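Local coordinates for pyruvate carboxylase protein (Rhizobium etli, PDB 2QF7) that is a biotin-dependent carboxylase of the pyruvate carboxylase family, a tetramer whose chain joins biotin carboxylase, TIM-barrel and biotin-carrier domains, at residues A[922-926]-A[948-952]. Numbering follows the deposited sequence.
Sequences EVSFP and LQKKA
Phe925 lies against the last turn of helix 946-953 with its ring over Ala952, in a helical part of the conserved carboxylase domain. Segment 922-926 is the latter part of the loop between helices 913-917 and 927-934, and Pro926 occupies the N-cap position of the second of these. The Phe925 ring is sandwiched: Ala952 CB sits over one face, 3.8 Å from the centroid and 15° off the normal, a CH-pi contact displaced toward the rim, while Val923 CG1, two residues earlier in the same loop, covers the centre of the opposite face. The helix backbone also comes close, with Ala952 CA 3.6 Å from Phe925 CD2. Leu948, one turn before Ala952, reaches the far end of the ring, its CD1 3.7 Å from Phe925 CE1. Met902, Val916 and Val930, from three further helices, also touch the ring.

Lys951 can be followed outward. Its CG, anti to the backbone N (chi1 -175°), leads from CB toward the loop and meets the edge of the ring near its plane, 3.9 Å from Phe925 CE2. Beyond CG the chain is extended; CE lies 4.1 Å from Val923 CG2 and also nears Phe925 CE2, and the Lys951 and Val923 side chains cross at about a right angle. NZ ends 3.7 Å from Val923 CG2, and there the ammonium hydrogen-bonds to the carbonyl oxygens of Val916, Ser918 and Arg921. Three acceptors thus hold the amine while CG and CE touch the Phe925 edge and CE also meets Val923.

No direct hydrogen bond joins the two segments. One water bridges them instead, donating to Ala952 O at 3.0 Å and accepting a weak bond from Phe925 N at 3.4 Å.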
ATOM      1  N   GLU A 922      51.130   3.515  25.652  1.00 36.32           N
ATOM      2  CA  GLU A 922      50.040   4.494  25.814  1.00 35.61           C
ATOM      3  C   GLU A 922      48.710   3.785  25.751  1.00 34.58           C
ATOM      4  O   GLU A 922      48.503   2.922  24.901  1.00 35.75           O
ATOM      5  CB  GLU A 922      50.098   5.599  24.749  1.00 35.86           C
ATOM      6  CG  GLU A 922      51.328   6.490  24.846  1.00 35.04           C
ATOM      7  N   VAL A 923      47.805   4.135  26.652  1.00 32.61           N
ATOM      8  CA  VAL A 923      46.488   3.526  26.667  1.00 30.93           C
ATOM      9  C   VAL A 923      45.508   4.648  26.965  1.00 30.34           C
ATOM     10  O   VAL A 923      45.758   5.460  27.854  1.00 29.95           O
ATOM     11  CB  VAL A 923      46.372   2.423  27.775  1.00 30.27           C
ATOM     12  CG1 VAL A 923      44.950   1.923  27.895  1.00 30.23           C
ATOM     13  CG2 VAL A 923      47.318   1.276  27.526  1.00 29.91           C
ATOM     14  N   SER A 924      44.420   4.702  26.208  1.00 29.89           N
ATOM     15  CA  SER A 924      43.309   5.589  26.527  1.00 29.60           C
ATOM     16  C   SER A 924      42.275   4.783  27.282  1.00 28.84           C
ATOM     17  O   SER A 924      41.497   4.037  26.690  1.00 30.10           O
ATOM     18  CB  SER A 924      42.711   6.232  25.269  1.00 30.34           C
ATOM     19  OG  SER A 924      41.906   5.319  24.549  0.50 30.49           O
ATOM     20  N   PHE A 925      42.283   4.907  28.602  1.00 27.14           N
ATOM     21  CA  PHE A 925      41.416   4.073  29.445  1.00 25.58           C
ATOM     22  C   PHE A 925      39.953   4.419  29.244  1.00 25.30           C
ATOM     23  O   PHE A 925      39.643   5.547  28.922  1.00 25.11           O
ATOM     24  CB  PHE A 925      41.811   4.222  30.900  1.00 24.99           C
ATOM     25  CG  PHE A 925      43.099   3.522  31.250  1.00 24.92           C
ATOM     26  CD1 PHE A 925      43.077   2.238  31.793  1.00 21.73           C
ATOM     27  CD2 PHE A 925      44.327   4.155  31.068  1.00 23.25           C
ATOM     28  CE1 PHE A 925      44.289   1.593  32.139  1.00 22.52           C
ATOM     29  CE2 PHE A 925      45.534   3.516  31.398  1.00 24.04           C
ATOM     30  CZ  PHE A 925      45.502   2.226  31.942  1.00 23.55           C
ATOM     31  N   PRO A 926      39.049   3.439  29.384  1.00 24.91           N
ATOM     32  CA  PRO A 926      37.625   3.766  29.341  1.00 25.13           C
ATOM     33  C   PRO A 926      37.311   4.776  30.463  1.00 26.31           C
ATOM     34  O   PRO A 926      37.958   4.714  31.530  1.00 26.52           O
ATOM     35  CB  PRO A 926      36.948   2.415  29.636  1.00 24.50           C
ATOM     36  CG  PRO A 926      37.973   1.376  29.256  1.00 24.10           C
ATOM     37  CD  PRO A 926      39.299   1.998  29.579  1.00 24.60           C
ATOM     38  N   LEU A 948      48.766   1.670  38.089  1.00 22.85           N
ATOM     39  CA  LEU A 948      47.608   1.744  37.226  1.00 22.50           C
ATOM     40  C   LEU A 948      46.854   3.067  37.404  1.00 22.09           C
ATOM     41  O   LEU A 948      46.496   3.720  36.412  1.00 21.93           O
ATOM     42  CB  LEU A 948      46.672   0.558  37.500  1.00 22.24           C
ATOM     43  CG  LEU A 948      45.300   0.467  36.827  1.00 24.62           C
ATOM     44  CD1 LEU A 948      45.474   0.166  35.342  1.00 23.83           C
ATOM     45  CD2 LEU A 948      44.440  -0.595  37.505  1.00 21.32           C
ATOM     46  N   GLN A 949      46.576   3.447  38.654  1.00 20.57           N
ATOM     47  CA  GLN A 949      45.801   4.664  38.880  1.00 21.24           C
ATOM     48  C   GLN A 949      46.541   5.899  38.327  1.00 21.05           C
ATOM     49  O   GLN A 949      45.946   6.723  37.632  1.00 20.84           O
ATOM     50  CB  GLN A 949      45.409   4.789  40.372  1.00 22.06           C
ATOM     51  CG  GLN A 949      45.048   6.164  40.920  1.00 20.88           C
ATOM     52  CD  GLN A 949      44.966   6.105  42.440  1.00 22.10           C
ATOM     53  OE1 GLN A 949      45.983   6.063  43.122  1.00 23.17           O
ATOM     54  NE2 GLN A 949      43.754   6.052  42.964  1.00 19.06           N
ATOM     55  N   LYS A 950      47.838   5.985  38.585  1.00 21.58           N
ATOM     56  CA  LYS A 950      48.647   7.094  38.063  1.00 22.35           C
ATOM     57  C   LYS A 950      48.601   7.152  36.540  1.00 22.88           C
ATOM     58  O   LYS A 950      48.404   8.229  35.951  1.00 23.31           O
ATOM     59  CB  LYS A 950      50.110   6.981  38.527  1.00 22.53           C
ATOM     60  CG  LYS A 950      50.891   8.289  38.445  1.00 22.22           C
ATOM     61  CD  LYS A 950      52.386   8.107  38.857  1.00 24.28           C
ATOM     62  CE  LYS A 950      52.989   9.466  39.247  1.00 26.73           C
ATOM     63  NZ  LYS A 950      54.481   9.486  39.510  0.50 25.05           N
ATOM     64  N   LYS A 951      48.805   6.005  35.891  1.00 23.33           N
ATOM     65  CA  LYS A 951      48.786   5.964  34.430  1.00 23.42           C
ATOM     66  C   LYS A 951      47.453   6.446  33.875  1.00 23.20           C
ATOM     67  O   LYS A 951      47.422   7.319  32.996  1.00 22.87           O
ATOM     68  CB  LYS A 951      49.089   4.567  33.901  1.00 23.87           C
ATOM     69  CG  LYS A 951      49.194   4.520  32.379  1.00 23.52           C
ATOM     70  CD  LYS A 951      49.753   3.218  31.930  1.00 24.62           C
ATOM     71  CE  LYS A 951      49.567   3.045  30.438  1.00 27.62           C
ATOM     72  NZ  LYS A 951      50.065   1.705  30.024  1.00 25.09           N
ATOM     73  N   ALA A 952      46.369   5.884  34.408  1.00 23.04           N
ATOM     74  CA  ALA A 952      45.008   6.155  33.940  1.00 23.04           C
ATOM     75  C   ALA A 952      44.534   7.590  34.176  1.00 23.31           C
ATOM     76  O   ALA A 952      43.801   8.137  33.352  1.00 23.02           O
ATOM     77  CB  ALA A 952      44.038   5.194  34.577  1.00 23.04           C
TER
HETATM   78  O   HOH W   1      43.466   7.474  30.472  1.00 35.23           O